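Long-range contacts in IPT/TIG domain-containing protein BACOVA_02650 (Bacteroides ovatus, PDB 5E7H), which binds polysaccharide at the cell surface, probably capturing xyloglucan before its transport into the periplasm for degradation: residues N25-S30 with T71-T76; S30-N35 with G66-T71; C104-A109 with T121-T126; E165-E170 with E249-N254; T173-Q178 with A238-S243. All coordinates share one frame; numbering follows the deposited sequence.

Contact 1 of 5, residues N25-S30 with T71-T76; sequences NFIEVS and TAIGGT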
# COMPACT_ATOMS: atom_id res chain seq x y z
N ASN A 25 16.24 -2.00 -20.77
CA ASN A 25 16.60 -3.16 -21.59
C ASN A 25 15.62 -4.32 -21.48
O ASN A 25 16.03 -5.48 -21.49
CB ASN A 25 18.00 -3.65 -21.21
CG ASN A 25 19.01 -2.54 -21.18
OD1 ASN A 25 19.04 -1.68 -22.05
ND2 ASN A 25 19.86 -2.55 -20.16
N PHE A 26 14.33 -4.00 -21.37
CA PHE A 26 13.29 -5.02 -21.37
C PHE A 26 13.02 -5.45 -22.82
O PHE A 26 11.93 -5.27 -23.36
CB PHE A 26 12.01 -4.50 -20.69
CG PHE A 26 12.15 -4.22 -19.21
CD1 PHE A 26 12.99 -4.97 -18.39
CD2 PHE A 26 11.42 -3.19 -18.62
CE1 PHE A 26 13.09 -4.70 -17.02
CE2 PHE A 26 11.51 -2.93 -17.25
CZ PHE A 26 12.35 -3.69 -16.46
N ILE A 27 14.05 -6.01 -23.43
CA ILE A 27 14.04 -6.35 -24.85
C ILE A 27 13.69 -7.83 -25.04
O ILE A 27 14.38 -8.70 -24.52
CB ILE A 27 15.40 -6.04 -25.51
CG1 ILE A 27 15.70 -4.54 -25.39
CG2 ILE A 27 15.42 -6.47 -26.97
CD1 ILE A 27 17.16 -4.18 -25.51
N GLU A 28 12.62 -8.09 -25.78
CA GLU A 28 12.14 -9.45 -26.02
C GLU A 28 11.99 -10.20 -24.70
O GLU A 28 12.62 -11.23 -24.48
CB GLU A 28 13.08 -10.20 -26.96
CG GLU A 28 12.89 -9.85 -28.42
CD GLU A 28 11.55 -10.30 -28.96
OE1 GLU A 28 11.34 -11.52 -29.11
OE2 GLU A 28 10.70 -9.43 -29.24
N VAL A 29 11.14 -9.66 -23.83
CA VAL A 29 10.86 -10.30 -22.55
C VAL A 29 10.25 -11.67 -22.81
O VAL A 29 9.25 -11.78 -23.52
CB VAL A 29 9.91 -9.44 -21.71
CG1 VAL A 29 9.44 -10.18 -20.45
CG2 VAL A 29 10.59 -8.12 -21.33
N SER A 30 10.89 -12.70 -22.26
CA SER A 30 10.48 -14.07 -22.52
C SER A 30 9.88 -14.73 -21.29
O SER A 30 9.29 -15.80 -21.38
CB SER A 30 11.68 -14.89 -23.02
OG SER A 30 12.71 -14.95 -22.06
N THR A 71 13.02 -12.12 -17.42
CA THR A 71 14.01 -12.60 -18.39
C THR A 71 13.83 -11.84 -19.70
O THR A 71 12.73 -11.77 -20.24
CB THR A 71 13.88 -14.11 -18.65
OG1 THR A 71 14.06 -14.83 -17.43
CG2 THR A 71 14.93 -14.58 -19.66
N ALA A 72 14.93 -11.27 -20.18
CA ALA A 72 14.95 -10.56 -21.45
C ALA A 72 16.10 -11.12 -22.26
O ALA A 72 16.80 -12.02 -21.80
CB ALA A 72 15.11 -9.05 -21.24
N ILE A 73 16.30 -10.59 -23.46
CA ILE A 73 17.32 -11.14 -24.35
C ILE A 73 18.71 -11.05 -23.72
O ILE A 73 19.57 -11.91 -23.93
CB ILE A 73 17.33 -10.43 -25.72
CG1 ILE A 73 18.44 -10.99 -26.61
CG2 ILE A 73 17.54 -8.93 -25.56
CD1 ILE A 73 18.47 -12.51 -26.73
N GLY A 74 18.92 -10.01 -22.92
CA GLY A 74 20.20 -9.77 -22.28
C GLY A 74 20.43 -10.59 -21.01
O GLY A 74 21.53 -10.58 -20.46
N GLY A 75 19.39 -11.27 -20.54
CA GLY A 75 19.50 -12.09 -19.34
C GLY A 75 18.33 -11.93 -18.39
O GLY A 75 17.26 -11.49 -18.79
N THR A 76 18.55 -12.29 -17.13
CA THR A 76 17.50 -12.29 -16.11
C THR A 76 17.87 -11.39 -14.96
O THR A 76 19.02 -11.35 -14.52
CB THR A 76 17.22 -13.70 -15.59
OG1 THR A 76 16.80 -14.53 -16.69
CG2 THR A 76 16.12 -13.71 -14.53
O HOH W 1 18.05 -7.55 -21.99

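Contact 2 of 5, residues S30-N35 with G66-T71; sequences SRVNIN and GHISVT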
# COMPACT_ATOMS: atom_id res chain seq x y z
N SER A 30 10.89 -12.70 -22.26
CA SER A 30 10.48 -14.07 -22.52
C SER A 30 9.88 -14.73 -21.29
O SER A 30 9.29 -15.80 -21.38
CB SER A 30 11.68 -14.89 -23.02
OG SER A 30 12.71 -14.95 -22.06
N ARG A 31 10.02 -14.09 -20.13
CA ARG A 31 9.46 -14.64 -18.92
C ARG A 31 9.35 -13.58 -17.84
O ARG A 31 10.28 -12.80 -17.65
CB ARG A 31 10.31 -15.79 -18.40
CG ARG A 31 9.66 -16.57 -17.29
CD ARG A 31 10.60 -17.61 -16.74
NE ARG A 31 9.92 -18.49 -15.79
CZ ARG A 31 10.53 -19.38 -15.02
NH1 ARG A 31 11.86 -19.50 -15.06
NH2 ARG A 31 9.82 -20.14 -14.20
N VAL A 32 8.22 -13.57 -17.16
CA VAL A 32 8.07 -12.82 -15.91
C VAL A 32 7.53 -13.78 -14.85
O VAL A 32 6.39 -14.23 -14.94
CB VAL A 32 7.14 -11.58 -16.05
CG1 VAL A 32 6.91 -10.91 -14.70
CG2 VAL A 32 7.74 -10.59 -17.03
N ASN A 33 8.38 -14.11 -13.88
CA ASN A 33 8.02 -15.06 -12.84
C ASN A 33 7.70 -14.34 -11.54
O ASN A 33 8.46 -13.47 -11.11
CB ASN A 33 9.14 -16.07 -12.60
CG ASN A 33 8.81 -17.03 -11.48
OD1 ASN A 33 9.17 -16.80 -10.33
ND2 ASN A 33 8.10 -18.11 -11.80
N ILE A 34 6.57 -14.70 -10.95
CA ILE A 34 6.13 -14.13 -9.69
C ILE A 34 6.42 -15.06 -8.51
O ILE A 34 5.78 -16.10 -8.36
CB ILE A 34 4.62 -13.85 -9.72
CG1 ILE A 34 4.22 -13.05 -10.96
CG2 ILE A 34 4.21 -13.10 -8.47
CD1 ILE A 34 4.95 -11.72 -11.19
N ASN A 35 7.44 -14.69 -7.72
CA ASN A 35 7.75 -15.34 -6.45
C ASN A 35 8.01 -16.83 -6.56
O ASN A 35 7.82 -17.56 -5.58
CB ASN A 35 6.63 -15.06 -5.42
CG ASN A 35 6.59 -13.60 -5.00
OD1 ASN A 35 7.21 -12.75 -5.63
ND2 ASN A 35 5.87 -13.32 -3.91
N GLY A 66 8.49 -13.30 -1.94
CA GLY A 66 9.46 -13.66 -2.95
C GLY A 66 9.86 -12.44 -3.75
O GLY A 66 9.76 -11.32 -3.27
N HIS A 67 10.34 -12.67 -4.97
CA HIS A 67 10.72 -11.59 -5.87
C HIS A 67 10.17 -11.84 -7.26
O HIS A 67 9.88 -12.98 -7.62
CB HIS A 67 12.23 -11.45 -5.93
CG HIS A 67 12.86 -11.21 -4.60
ND1 HIS A 67 13.01 -9.94 -4.08
CD2 HIS A 67 13.33 -12.06 -3.66
CE1 HIS A 67 13.56 -10.02 -2.88
NE2 HIS A 67 13.76 -11.30 -2.60
N ILE A 68 10.03 -10.77 -8.03
CA ILE A 68 9.73 -10.88 -9.45
C ILE A 68 11.01 -11.03 -10.25
O ILE A 68 11.96 -10.28 -10.05
CB ILE A 68 8.93 -9.66 -9.94
CG1 ILE A 68 7.63 -9.49 -9.14
CG2 ILE A 68 8.65 -9.78 -11.44
CD1 ILE A 68 6.88 -8.23 -9.47
N SER A 69 11.04 -12.03 -11.14
CA SER A 69 12.17 -12.24 -12.05
C SER A 69 11.74 -11.95 -13.48
O SER A 69 10.74 -12.49 -13.95
CB SER A 69 12.69 -13.67 -11.95
OG SER A 69 13.20 -13.93 -10.65
N VAL A 70 12.51 -11.12 -14.17
CA VAL A 70 12.25 -10.76 -15.56
C VAL A 70 13.37 -11.29 -16.44
O VAL A 70 14.54 -10.97 -16.21
CB VAL A 70 12.12 -9.23 -15.75
CG1 VAL A 70 11.87 -8.88 -17.23
CG2 VAL A 70 11.02 -8.67 -14.86
N THR A 71 13.02 -12.12 -17.42
CA THR A 71 14.01 -12.60 -18.39
C THR A 71 13.83 -11.84 -19.70
O THR A 71 12.73 -11.77 -20.24
CB THR A 71 13.88 -14.11 -18.65
OG1 THR A 71 14.06 -14.83 -17.43
CG2 THR A 71 14.93 -14.58 -19.66
O HOH W 2 10.95 -14.96 -9.20

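Contact 3 of 5, residues C104-A109 with T121-T126; sequences CSFVVA and TCLGIT. With NA (sodium ion), chain I.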
# COMPACT_ATOMS: atom_id res chain seq x y z
N CYS A 104 -17.27 4.24 9.69
CA CYS A 104 -16.61 3.90 8.43
C CYS A 104 -17.35 2.71 7.83
O CYS A 104 -18.37 2.28 8.37
CB CYS A 104 -15.13 3.60 8.64
SG CYS A 104 -14.81 2.13 9.68
N SER A 105 -16.86 2.20 6.71
CA SER A 105 -17.45 1.02 6.11
C SER A 105 -16.37 0.00 5.82
O SER A 105 -15.18 0.31 5.88
CB SER A 105 -18.21 1.40 4.84
OG SER A 105 -17.34 2.01 3.91
N PHE A 106 -16.81 -1.22 5.55
CA PHE A 106 -15.94 -2.31 5.14
C PHE A 106 -16.59 -2.96 3.93
O PHE A 106 -17.80 -3.23 3.93
CB PHE A 106 -15.73 -3.28 6.29
CG PHE A 106 -14.90 -2.68 7.36
CD1 PHE A 106 -13.54 -2.57 7.20
CD2 PHE A 106 -15.49 -2.10 8.46
CE1 PHE A 106 -12.76 -1.93 8.13
CE2 PHE A 106 -14.71 -1.47 9.41
CZ PHE A 106 -13.35 -1.40 9.25
N VAL A 107 -15.80 -3.16 2.89
CA VAL A 107 -16.35 -3.68 1.63
C VAL A 107 -15.47 -4.79 1.08
O VAL A 107 -14.25 -4.80 1.27
CB VAL A 107 -16.48 -2.56 0.57
CG1 VAL A 107 -17.35 -1.41 1.09
CG2 VAL A 107 -15.17 -2.04 0.16
N VAL A 108 -16.12 -5.74 0.41
CA VAL A 108 -15.45 -6.72 -0.45
C VAL A 108 -15.84 -6.32 -1.86
O VAL A 108 -17.03 -6.31 -2.19
CB VAL A 108 -15.87 -8.16 -0.13
CG1 VAL A 108 -15.29 -9.16 -1.14
CG2 VAL A 108 -15.45 -8.53 1.29
N ALA A 109 -14.87 -5.96 -2.68
CA ALA A 109 -15.18 -5.41 -4.00
C ALA A 109 -15.87 -6.47 -4.86
O ALA A 109 -15.56 -7.66 -4.77
CB ALA A 109 -13.95 -4.89 -4.66
N THR A 121 -11.54 -8.06 2.31
CA THR A 121 -12.15 -6.88 2.92
C THR A 121 -11.21 -5.69 2.94
O THR A 121 -10.05 -5.81 3.30
CB THR A 121 -12.56 -7.20 4.34
OG1 THR A 121 -13.40 -8.35 4.34
CG2 THR A 121 -13.32 -6.03 4.96
N CYS A 122 -11.71 -4.51 2.59
CA CYS A 122 -10.96 -3.28 2.72
C CYS A 122 -11.77 -2.25 3.50
O CYS A 122 -13.00 -2.36 3.61
CB CYS A 122 -10.53 -2.72 1.36
SG CYS A 122 -11.85 -2.27 0.23
N LEU A 123 -11.06 -1.28 4.05
CA LEU A 123 -11.65 -0.15 4.78
C LEU A 123 -12.14 0.89 3.81
O LEU A 123 -11.41 1.26 2.89
CB LEU A 123 -10.59 0.48 5.70
CG LEU A 123 -10.91 1.85 6.32
CD1 LEU A 123 -12.06 1.73 7.30
CD2 LEU A 123 -9.69 2.44 6.98
N GLY A 124 -13.36 1.36 4.01
CA GLY A 124 -13.89 2.46 3.23
C GLY A 124 -14.14 3.68 4.08
O GLY A 124 -14.75 3.61 5.16
N ILE A 125 -13.66 4.82 3.59
CA ILE A 125 -14.02 6.12 4.14
C ILE A 125 -14.71 6.84 2.99
O ILE A 125 -14.05 7.32 2.06
CB ILE A 125 -12.80 6.88 4.63
CG1 ILE A 125 -12.07 6.12 5.74
CG2 ILE A 125 -13.19 8.30 5.10
CD1 ILE A 125 -12.77 6.03 7.01
N THR A 126 -16.04 6.88 3.02
CA THR A 126 -16.80 7.37 1.89
C THR A 126 -17.94 8.25 2.37
O THR A 126 -18.46 8.07 3.48
CB THR A 126 -17.39 6.22 1.05
OG1 THR A 126 -18.53 5.66 1.72
CG2 THR A 126 -16.35 5.14 0.78
NA NA I . -7.96 -7.20 2.92
O HOH W 3 -17.60 5.00 4.80
O HOH W 4 -18.93 2.30 1.72
O HOH W 5 -5.72 -8.30 2.15

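Contact 4 of 5, residues E165-E170 with E249-N254; sequences ECFVKE and EVYFDN. With NA (sodium ion), chain I; FMT (formic acid), chain C; FMT (formic acid), chain D.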
# COMPACT_ATOMS: atom_id res chain seq x y z
N GLU A 165 -2.19 -0.04 0.53
CA GLU A 165 -2.84 0.15 -0.75
C GLU A 165 -4.00 1.10 -0.53
O GLU A 165 -4.67 1.05 0.50
CB GLU A 165 -3.32 -1.17 -1.32
CG GLU A 165 -2.82 -1.46 -2.72
CD GLU A 165 -1.30 -1.60 -2.81
OE1 GLU A 165 -0.79 -1.56 -3.95
OE2 GLU A 165 -0.63 -1.78 -1.78
N CYS A 166 -4.24 1.95 -1.52
CA CYS A 166 -5.29 2.96 -1.43
C CYS A 166 -5.98 3.12 -2.78
O CYS A 166 -5.32 3.08 -3.83
CB CYS A 166 -4.68 4.27 -1.00
SG CYS A 166 -5.87 5.59 -0.68
N PHE A 167 -7.30 3.27 -2.76
CA PHE A 167 -8.08 3.56 -3.95
C PHE A 167 -8.84 4.85 -3.72
O PHE A 167 -9.61 4.93 -2.78
CB PHE A 167 -9.05 2.41 -4.27
CG PHE A 167 -9.92 2.65 -5.49
CD1 PHE A 167 -10.97 3.57 -5.46
CD2 PHE A 167 -9.73 1.90 -6.64
CE1 PHE A 167 -11.77 3.77 -6.59
CE2 PHE A 167 -10.56 2.09 -7.76
CZ PHE A 167 -11.57 3.03 -7.72
N VAL A 168 -8.60 5.84 -4.57
CA VAL A 168 -9.32 7.12 -4.52
C VAL A 168 -10.21 7.23 -5.76
O VAL A 168 -9.71 7.16 -6.89
CB VAL A 168 -8.35 8.31 -4.46
CG1 VAL A 168 -9.12 9.65 -4.55
CG2 VAL A 168 -7.47 8.23 -3.21
N LYS A 169 -11.52 7.38 -5.58
CA LYS A 169 -12.43 7.46 -6.73
C LYS A 169 -12.19 8.70 -7.57
O LYS A 169 -12.13 8.62 -8.82
CB LYS A 169 -13.89 7.42 -6.26
CG LYS A 169 -14.93 7.44 -7.40
CD LYS A 169 -14.97 6.10 -8.09
CE LYS A 169 -15.94 6.10 -9.26
NZ LYS A 169 -17.34 6.18 -8.79
N GLU A 170 -12.12 9.86 -6.91
CA GLU A 170 -11.96 11.16 -7.57
C GLU A 170 -11.14 12.05 -6.67
O GLU A 170 -11.21 11.93 -5.45
CB GLU A 170 -13.31 11.86 -7.83
CG GLU A 170 -14.44 11.01 -8.39
CD GLU A 170 -14.41 10.89 -9.90
OE1 GLU A 170 -13.43 11.34 -10.53
OE2 GLU A 170 -15.39 10.35 -10.46
N GLU A 249 -14.52 9.19 -1.75
CA GLU A 249 -14.68 7.74 -1.73
C GLU A 249 -13.29 7.14 -1.78
O GLU A 249 -12.65 7.13 -2.85
CB GLU A 249 -15.56 7.26 -2.89
CG GLU A 249 -15.82 5.78 -2.86
CD GLU A 249 -16.68 5.29 -4.01
OE1 GLU A 249 -17.10 6.10 -4.87
OE2 GLU A 249 -16.94 4.08 -4.02
N VAL A 250 -12.80 6.69 -0.63
CA VAL A 250 -11.41 6.25 -0.48
C VAL A 250 -11.40 4.91 0.22
O VAL A 250 -12.09 4.72 1.23
CB VAL A 250 -10.58 7.26 0.32
CG1 VAL A 250 -9.12 6.83 0.41
CG2 VAL A 250 -10.70 8.65 -0.31
N TYR A 251 -10.63 3.96 -0.32
CA TYR A 251 -10.49 2.63 0.29
C TYR A 251 -9.04 2.37 0.64
O TYR A 251 -8.14 2.88 -0.04
CB TYR A 251 -11.00 1.52 -0.66
CG TYR A 251 -12.45 1.74 -1.05
CD1 TYR A 251 -13.49 1.34 -0.23
CD2 TYR A 251 -12.77 2.44 -2.21
CE1 TYR A 251 -14.80 1.60 -0.55
CE2 TYR A 251 -14.08 2.70 -2.55
CZ TYR A 251 -15.10 2.28 -1.70
OH TYR A 251 -16.42 2.53 -1.99
N PHE A 252 -8.84 1.59 1.70
CA PHE A 252 -7.50 1.22 2.20
C PHE A 252 -7.40 -0.27 2.46
O PHE A 252 -8.36 -0.89 2.90
CB PHE A 252 -7.18 1.92 3.53
CG PHE A 252 -7.25 3.43 3.52
CD1 PHE A 252 -8.46 4.09 3.67
CD2 PHE A 252 -6.10 4.18 3.41
CE1 PHE A 252 -8.50 5.48 3.68
CE2 PHE A 252 -6.16 5.56 3.43
CZ PHE A 252 -7.36 6.20 3.57
N ASP A 253 -6.22 -0.85 2.23
CA ASP A 253 -6.00 -2.25 2.64
C ASP A 253 -4.51 -2.52 2.84
O ASP A 253 -3.65 -1.78 2.39
CB ASP A 253 -6.57 -3.20 1.59
CG ASP A 253 -6.95 -4.56 2.13
OD1 ASP A 253 -6.78 -4.87 3.32
OD2 ASP A 253 -7.47 -5.37 1.32
N ASN A 254 -4.24 -3.62 3.53
CA ASN A 254 -2.90 -4.21 3.64
C ASN A 254 -1.85 -3.23 4.14
O ASN A 254 -0.77 -3.06 3.57
CB ASN A 254 -2.47 -4.82 2.30
CG ASN A 254 -3.16 -6.12 2.05
OD1 ASN A 254 -3.37 -6.92 2.98
ND2 ASN A 254 -3.53 -6.36 0.81
NA NA I . -7.96 -7.20 2.92
C FMT C . -19.18 3.00 -9.17
O1 FMT C . -18.93 3.00 -10.40
O2 FMT C . -18.23 2.97 -8.35
C FMT D . -19.20 6.45 -12.34
O1 FMT D . -19.22 5.50 -11.51
O2 FMT D . -19.37 7.64 -11.94
O HOH W 6 -18.64 5.15 -6.76
O HOH W 7 -13.14 10.49 -4.00
O HOH W 5 -5.72 -8.30 2.15

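Contact 5 of 5, residues T173-Q178 with A238-S243; sequences TGPVFQ and ATNPGS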
# COMPACT_ATOMS: atom_id res chain seq x y z
N THR A 173 -10.81 18.33 -2.71
CA THR A 173 -10.15 19.50 -2.16
C THR A 173 -10.75 19.83 -0.80
O THR A 173 -11.91 20.24 -0.70
CB THR A 173 -10.28 20.73 -3.08
OG1 THR A 173 -9.79 20.41 -4.38
CG2 THR A 173 -9.49 21.91 -2.51
N GLY A 174 -9.94 19.65 0.24
CA GLY A 174 -10.34 19.94 1.61
C GLY A 174 -10.03 18.77 2.52
O GLY A 174 -9.23 18.89 3.44
N PRO A 175 -10.66 17.61 2.25
CA PRO A 175 -10.49 16.49 3.18
C PRO A 175 -9.05 16.00 3.28
O PRO A 175 -8.31 16.04 2.29
CB PRO A 175 -11.42 15.43 2.60
CG PRO A 175 -12.49 16.23 1.93
CD PRO A 175 -11.77 17.39 1.32
N VAL A 176 -8.66 15.59 4.48
CA VAL A 176 -7.33 15.02 4.74
C VAL A 176 -7.43 13.87 5.72
O VAL A 176 -8.44 13.72 6.41
CB VAL A 176 -6.35 16.06 5.32
CG1 VAL A 176 -6.11 17.19 4.34
CG2 VAL A 176 -6.86 16.60 6.67
N PHE A 177 -6.35 13.09 5.80
CA PHE A 177 -6.27 11.95 6.69
C PHE A 177 -5.20 12.11 7.75
O PHE A 177 -4.16 12.73 7.51
CB PHE A 177 -6.00 10.67 5.89
CG PHE A 177 -7.13 10.27 5.00
CD1 PHE A 177 -8.16 9.45 5.46
CD2 PHE A 177 -7.22 10.76 3.70
CE1 PHE A 177 -9.23 9.11 4.65
CE2 PHE A 177 -8.30 10.41 2.89
CZ PHE A 177 -9.30 9.59 3.37
N GLN A 178 -5.50 11.57 8.92
CA GLN A 178 -4.54 11.40 10.00
C GLN A 178 -4.29 9.91 10.17
O GLN A 178 -5.23 9.12 10.18
CB GLN A 178 -5.08 12.01 11.31
CG GLN A 178 -4.20 11.73 12.53
CD GLN A 178 -4.79 12.17 13.82
OE1 GLN A 178 -5.97 12.53 13.92
NE2 GLN A 178 -3.97 12.14 14.84
N ALA A 238 -10.45 10.68 9.07
CA ALA A 238 -10.69 11.65 8.00
C ALA A 238 -11.39 12.89 8.55
O ALA A 238 -12.35 12.77 9.32
CB ALA A 238 -11.53 11.03 6.87
N THR A 239 -10.93 14.06 8.15
CA THR A 239 -11.56 15.33 8.51
C THR A 239 -11.61 16.21 7.27
O THR A 239 -11.06 15.85 6.22
CB THR A 239 -10.80 16.07 9.62
OG1 THR A 239 -9.44 16.27 9.21
CG2 THR A 239 -10.85 15.30 10.92
N ASN A 240 -12.25 17.37 7.41
CA ASN A 240 -12.28 18.33 6.32
C ASN A 240 -12.03 19.75 6.78
O ASN A 240 -12.98 20.51 7.05
CB ASN A 240 -13.62 18.27 5.58
CG ASN A 240 -13.64 19.20 4.40
OD1 ASN A 240 -12.59 19.66 3.95
ND2 ASN A 240 -14.84 19.51 3.90
N PRO A 241 -10.75 20.14 6.86
CA PRO A 241 -10.44 21.51 7.23
C PRO A 241 -10.74 22.53 6.13
O PRO A 241 -10.56 23.73 6.35
CB PRO A 241 -8.93 21.45 7.56
CG PRO A 241 -8.41 20.26 6.89
CD PRO A 241 -9.55 19.28 6.75
N GLY A 242 -11.22 22.05 4.98
CA GLY A 242 -11.55 22.91 3.84
C GLY A 242 -12.79 23.76 4.05
O GLY A 242 -13.61 23.47 4.91
N SER A 243 -12.92 24.81 3.25
CA SER A 243 -14.02 25.76 3.40
C SER A 243 -15.31 25.32 2.72
O SER A 243 -16.34 26.00 2.84
CB SER A 243 -13.60 27.12 2.85
OG SER A 243 -13.29 27.03 1.48
O HOH W 8 -7.72 14.15 9.58

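Contact 1 of 5, residues N25-S30 with T71-T76
A tight beta hairpin, closed by a type I turn from Ala72 to Gly75, is held along one side, from Thr71 to the turn, by residues 25-30 of the IPT/TIG domain. The amide of Ile73, inside the turn, donates to Ile27 O at 2.9 Å, nearly along the C=O axis. Ser30 N makes the second direct bond, reaching Thr71 O at 2.9 Å from 30° outside the carbonyl plane, and the CA of Val29 leans on that same oxygen. The methyl of Ala72 tucks under the bend of 25-27, its CB 3.4 Å from Ile27 O and near Asn25 O. The CG2 branches of Ile27 and Ile73 meet at 3.5 Å as the two side chains cross. Ile73 CG1 stands opposite the backbone N (chi1 178°), which leads the longer branch away and leaves CG2 to do the touching. Thr71 turns CG2 to Ser30 OG, 3.3 Å away, while its OG1 hydrogen-bonds Thr76 OG1 across the hairpin. One water joins Asn25 O to the amide of Gly74. The irregular segment 25-30 links strand 18-24 of one sheet to strand 31-34 of the other, passing beside the hairpin of strands 68-72 and 75-78, with Phe51 against Ile27 and Pro3 against Ala72.

Contact 2 of 5, residues S30-N35 with G66-T71
Thr71 faces two residues at once, Ser30 and Arg31, and gives more surface to this contact than any other residue. Its amide donates to Arg31 O at 2.8 Å, almost straight at 175°, while its carbonyl takes the amide of Ser30; this pairing of two residues with one is a classic beta bulge. On the side-chain level Thr71 CB lies 4.0 Å from Arg31 CB, and the extended arginine then leads away to a salt bridge with Asp39. Beyond the bulge, strands 31-34 and 68-71 run antiparallel, the central pair of a four-stranded sheet in the IPT/TIG domain, with Asn33 and Ser69 exchanging both backbone bonds. On the buried face Ile68 lies between Val32 and Ile34. Its CG2, opposite the backbone N (chi1 -58° for CG1), meets Val32 CG1 at 3.9 Å, and its CG1 lies alongside Ile34 CD1 at 4.0 Å; Ile54 and Phe56 of the other sheet pack against this side. Asn35 closes the far end. Its amide bonds His67 O at 3.0 Å from well above the carbonyl plane, with a bent angle of 142°. The face of its carboxamide lies over Gly66, CG 3.5 Å from Gly66 CA; its ND2 is held by Gln64 O and Phe83 O. On the opposite face from Ile68, a water lies 2.7 Å from His67 O and also meets Asn33 OD1 and Ser69 OG.

Contact 3 of 5, residues C104-A109 with T121-T126
Ser105 O receives the amide of Gly124 at 2.8 Å, a nearly straight bond (171°) whose donor nevertheless stands well above the carbonyl plane. The methyl CD1 of Leu123 rests against the same oxygen. Ser105 N donates back to Gly124 O, and Val107 with Cys122 forms a second hydrogen-bonded pair. The serine hydroxyl points over the glycine, its OG 3.5 Å from Gly124 CA. One water joins that OG to the amide of Thr126. Antiparallel but strongly twisted, at 132° between their directions, strands 105-108 and 121-126 form an edge of the seven-stranded sheet in the xyloglucan-binding domain, and 121-126 pairs on its other flank with strand 246-259. Thr121 O binds the sodium ion at 2.5 Å, together with Asn92, Asn119, Asp253 and a water. Leu123 CD1 gathers the apolar contacts of one face: it meets Cys104 SG at 3.7 Å and Phe106 CE1 at 3.8 Å, the ring crossing the leucine obliquely. Phe106 also meets the rings of Tyr93 and His99. On the other face Val107 CG2 presses on Cys122 SG at 3.3 Å. Both atoms sit between the backbone N and carbonyl carbon of their own residues (chi1 61° for the cysteine), which brings the sulfur up to the valine methyl.

Contact 4 of 5, residues E165-E170 with E249-N254
Lys169 starts its run along Glu249 at CB, which lies 3.6 Å from Glu249 O, the carbonyl that takes the lysine's own backbone amide. CG, opposite the backbone N (chi1 -178°), passes Glu249 OE1 at 3.6 Å, and CD follows a little farther off. The chain bends at chi2 and again at chi4, which turns NZ back toward OE1, though the salt bridge stays long at 3.9 Å. A water closes the gap: it accepts from NZ, donates to Glu249 OE1 at 2.6 Å and donates to a formate probably left from crystallisation. NZ also makes weak bonds to this formate and to a second one. The other glutamate oxygen, OE2, uses its anti lone pair for Tyr251 OH at 2.6 Å, in the plane of the ring, which fixes the carboxylate between tyrosine and lysine. Phe167 CD1 comes to the edge of the same ring, 3.9 Å from Tyr251 CD2, the two side chains lying side by side. On the opposite face Cys166 SG touches Val250 CG1 and makes an oblique sulfur-aromatic contact with Phe252. Farther along, Asp253 holds the sodium ion with both carboxylate oxygens. Strands 165-168 and 249-254 are antiparallel neighbours in the large sheet of the xyloglucan-binding domain, flanked by strand 207-213 beyond the first and strand 121-126 beyond the second.

Contact 5 of 5, residues T173-Q178 with A238-S243
Two backbone hydrogen bonds make the polar frame, both between Val176 and Thr239. Val176 N donates to Thr239 O at 3.0 Å, and Thr239 N returns the bond to Val176 O. A water reinforces the pair, donating to Val176 O and meeting Thr239 OG1 at 2.8 Å. Next along the chain Asn240 bends back in an Asx turn: its OD1 accepts from Gly242 N at 2.9 Å, the donor standing 55° above the amide plane. With CG opposite the backbone N (chi1 -177°), the asparagine lies side by side with Pro175, and OD1 comes 3.1 Å from Gly174 C. Its ND2 is held by Ser130 O and Ser244 O. Apolar contacts split between the two faces. Val176 CG2 rests 3.8 Å from Pro241 CD, the two side chains crossing at a slant, while on the buried face Ala238 CB reaches Phe177 CE1 at 3.7 Å. That ring meets Phe252 of the facing sheet edge to face. Gly174 and Gly242 pass with their CA atoms 3.9 Å apart. Here strands 176-181 and 233-240, antiparallel neighbours in the five-stranded sheet of the xyloglucan-binding domain, combine two direct bonds with close backbone approach and an asparagine that braces its own loop.

Overall arrangement
Contacts 1 and 2 belong to the IPT/TIG domain, sharing Ser30 and Thr71 and both using strand 68-72; contact 2 is regular sheet pairing, contact 1 the irregular, more exposed end of it. The other three lie in the xyloglucan-binding domain. Contact 4 is the most buried and nearest the chain's centre, and it joins contact 3 through strands 121-126 and 246-259 and through one sodium ion, which takes a backbone carbonyl from contact 3 and a carboxylate from contact 4. Contact 5 sits in the facing sheet, touching contact 4 through aromatic packing and contact 3 through Ile125. Contacts 1 and 5, about 46 Å apart between centres, lie on opposite sides of the chain's centre.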